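Local coordinates for protein pectate lyase (Erwinia chrysanthemi, PDB 1RU4) that cleaves pectate, the polygalacturonate of plant cell walls, by eliminative lysis, and folds as a parallel beta-helix, at residues Tyr58-Thr63 with Ala92-Ser97. Residues are numbered along the deposited sequence; the frame is centred on the assembly and turned at random.
Sequences YTIPYT and AVFDFS
Tyr58 and Thr59 pair with Phe94 and Asp95 as parallel strands, and the pairing runs on into the turns that follow. Three backbone bonds join them. Tyr58 N gives to Val93 O at 2.7 Å, Asp95 N to Tyr58 O at 2.9 Å, and Ile60 N to Asp95 O at 2.9 Å.

Beyond the strands a side chain takes over. Ser97 OG donates to Ile60 O at 2.9 Å, from above the carbonyl plane. Asp95 OD1 accepts from Ser97 N, two residues on, in an Asx turn. The CG of Asp95 lies anti to the backbone N (chi1 -175°), which turns the carboxylate toward that amide. OD1 also forms a salt bridge with Arg126. Asp95 OD2 accepts from a water that also bonds Thr59 OG1, so the water links the two strands on the face of Thr59 and Asp95. Past the strands, Tyr62 CB lies against Ser97 O (3.4 Å) and Ser97 CB.

The apolar contacts lie on the side of Tyr58 and Phe94. Their rings are nearly parallel, with planes at 16°, but slid apart until they barely overlap. Tyr58 CB instead sits over the rim of one Phe94 face. Ile60 CD1 stands over the centre of the Phe96 ring, 3.8 Å from its centroid.

The contact joins successive coils of the right-handed beta-helix. Buried aromatic rings, with Ile60 beside them, pack on the side of Tyr58 and Phe94, while the carboxylate, its arginine and the water give the face of Thr59 and Asp95 a polar network. The shared grip on Asp95 probably favours its ionised form and limits rotation of the carboxylate.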
loop_
_atom_site.group_PDB
_atom_site.type_symbol
_atom_site.label_atom_id
_atom_site.label_comp_id
_atom_site.label_asym_id
_atom_site.label_seq_id
_atom_site.Cartn_x
_atom_site.Cartn_y
_atom_site.Cartn_z
ATOM N N TYR A 58 7.942 -12.860 15.627
ATOM C CA TYR A 58 8.218 -14.210 15.159
ATOM C C TYR A 58 9.488 -14.138 14.314
ATOM O O TYR A 58 9.483 -13.591 13.212
ATOM C CB TYR A 58 7.030 -14.716 14.337
ATOM C CG TYR A 58 5.770 -14.866 15.165
ATOM C CD1 TYR A 58 5.033 -13.749 15.563
ATOM C CD2 TYR A 58 5.352 -16.121 15.603
ATOM C CE1 TYR A 58 3.914 -13.880 16.387
ATOM C CE2 TYR A 58 4.237 -16.265 16.423
ATOM C CZ TYR A 58 3.525 -15.140 16.814
ATOM O OH TYR A 58 2.444 -15.281 17.655
ATOM N N THR A 59 10.584 -14.651 14.866
ATOM C CA THR A 59 11.889 -14.535 14.222
ATOM C C THR A 59 12.300 -15.754 13.399
ATOM O O THR A 59 12.420 -16.862 13.923
ATOM C CB THR A 59 12.984 -14.230 15.268
ATOM O OG1 THR A 59 12.617 -13.063 16.013
ATOM C CG2 THR A 59 14.333 -13.991 14.595
ATOM N N ILE A 60 12.497 -15.540 12.101
ATOM C CA ILE A 60 12.982 -16.588 11.206
ATOM C C ILE A 60 14.498 -16.422 11.098
ATOM O O ILE A 60 14.982 -15.364 10.697
ATOM C CB ILE A 60 12.357 -16.484 9.785
ATOM C CG1 ILE A 60 10.827 -16.582 9.847
ATOM C CG2 ILE A 60 12.898 -17.590 8.888
ATOM C CD1 ILE A 60 10.124 -15.274 10.175
ATOM N N PRO A 61 15.266 -17.460 11.474
ATOM C CA PRO A 61 16.731 -17.412 11.417
ATOM C C PRO A 61 17.291 -17.092 10.034
ATOM O O PRO A 61 16.748 -17.519 9.012
ATOM C CB PRO A 61 17.135 -18.819 11.859
ATOM C CG PRO A 61 16.039 -19.204 12.795
ATOM C CD PRO A 61 14.812 -18.740 12.045
ATOM N N TYR A 62 18.383 -16.336 10.024
ATOM C CA TYR A 62 19.084 -15.977 8.798
ATOM C C TYR A 62 20.364 -16.796 8.668
ATOM O O TYR A 62 21.060 -17.039 9.656
ATOM C CB TYR A 62 19.417 -14.478 8.808
ATOM C CG TYR A 62 20.621 -14.086 7.974
ATOM C CD1 TYR A 62 20.511 -13.889 6.600
ATOM C CD2 TYR A 62 21.874 -13.911 8.567
ATOM C CE1 TYR A 62 21.618 -13.526 5.833
ATOM C CE2 TYR A 62 22.984 -13.552 7.810
ATOM C CZ TYR A 62 22.848 -13.358 6.445
ATOM O OH TYR A 62 23.941 -12.982 5.697
ATOM N N THR A 63 20.653 -17.228 7.444
ATOM C CA THR A 63 21.890 -17.933 7.124
ATOM C C THR A 63 22.440 -17.296 5.851
ATOM O O THR A 63 21.745 -17.232 4.836
ATOM C CB THR A 63 21.652 -19.437 6.879
ATOM O OG1 THR A 63 21.068 -20.029 8.047
ATOM C CG2 THR A 63 22.969 -20.142 6.572
ATOM N N ALA A 92 1.550 -8.793 15.000
ATOM C CA ALA A 92 2.468 -9.925 14.903
ATOM C C ALA A 92 3.498 -9.595 13.826
ATOM O O ALA A 92 3.160 -9.461 12.645
ATOM C CB ALA A 92 1.718 -11.208 14.548
ATOM N N VAL A 93 4.749 -9.446 14.246
ATOM C CA VAL A 93 5.830 -9.067 13.339
ATOM C C VAL A 93 6.707 -10.261 12.975
ATOM O O VAL A 93 7.295 -10.895 13.849
ATOM C CB VAL A 93 6.719 -7.963 13.970
ATOM C CG1 VAL A 93 7.850 -7.582 13.023
ATOM C CG2 VAL A 93 5.880 -6.735 14.308
ATOM N N PHE A 94 6.768 -10.572 11.682
ATOM C CA PHE A 94 7.628 -11.642 11.179
ATOM C C PHE A 94 8.945 -11.041 10.701
ATOM O O PHE A 94 8.988 -10.321 9.699
ATOM C CB PHE A 94 6.936 -12.407 10.046
ATOM C CG PHE A 94 5.773 -13.245 10.508
ATOM C CD1 PHE A 94 4.582 -12.645 10.906
ATOM C CD2 PHE A 94 5.877 -14.633 10.564
ATOM C CE1 PHE A 94 3.511 -13.414 11.357
ATOM C CE2 PHE A 94 4.811 -15.412 11.013
ATOM C CZ PHE A 94 3.624 -14.800 11.411
ATOM N N ASP A 95 10.008 -11.323 11.452
ATOM C CA ASP A 95 11.336 -10.776 11.194
ATOM C C ASP A 95 12.214 -11.836 10.533
ATOM O O ASP A 95 12.579 -12.828 11.162
ATOM C CB ASP A 95 11.956 -10.326 12.525
ATOM C CG ASP A 95 13.291 -9.618 12.358
ATOM O OD1 ASP A 95 13.769 -9.450 11.220
ATOM O OD2 ASP A 95 13.862 -9.215 13.393
ATOM N N PHE A 96 12.560 -11.605 9.269
ATOM C CA PHE A 96 13.367 -12.555 8.508
ATOM C C PHE A 96 14.880 -12.406 8.679
ATOM O O PHE A 96 15.665 -13.080 8.009
ATOM C CB PHE A 96 12.935 -12.562 7.041
ATOM C CG PHE A 96 11.589 -13.201 6.824
ATOM C CD1 PHE A 96 10.414 -12.481 7.040
ATOM C CD2 PHE A 96 11.495 -14.542 6.454
ATOM C CE1 PHE A 96 9.167 -13.089 6.894
ATOM C CE2 PHE A 96 10.254 -15.157 6.305
ATOM C CZ PHE A 96 9.088 -14.430 6.527
ATOM N N SER A 97 15.268 -11.496 9.569
ATOM C CA SER A 97 16.639 -11.385 10.074
ATOM C C SER A 97 17.807 -11.055 9.141
ATOM O O SER A 97 18.965 -11.211 9.539
ATOM C CB SER A 97 16.984 -12.654 10.863
ATOM O OG SER A 97 16.003 -12.931 11.848
HETATM O O HOH W 1 13.835 -10.563 15.812
#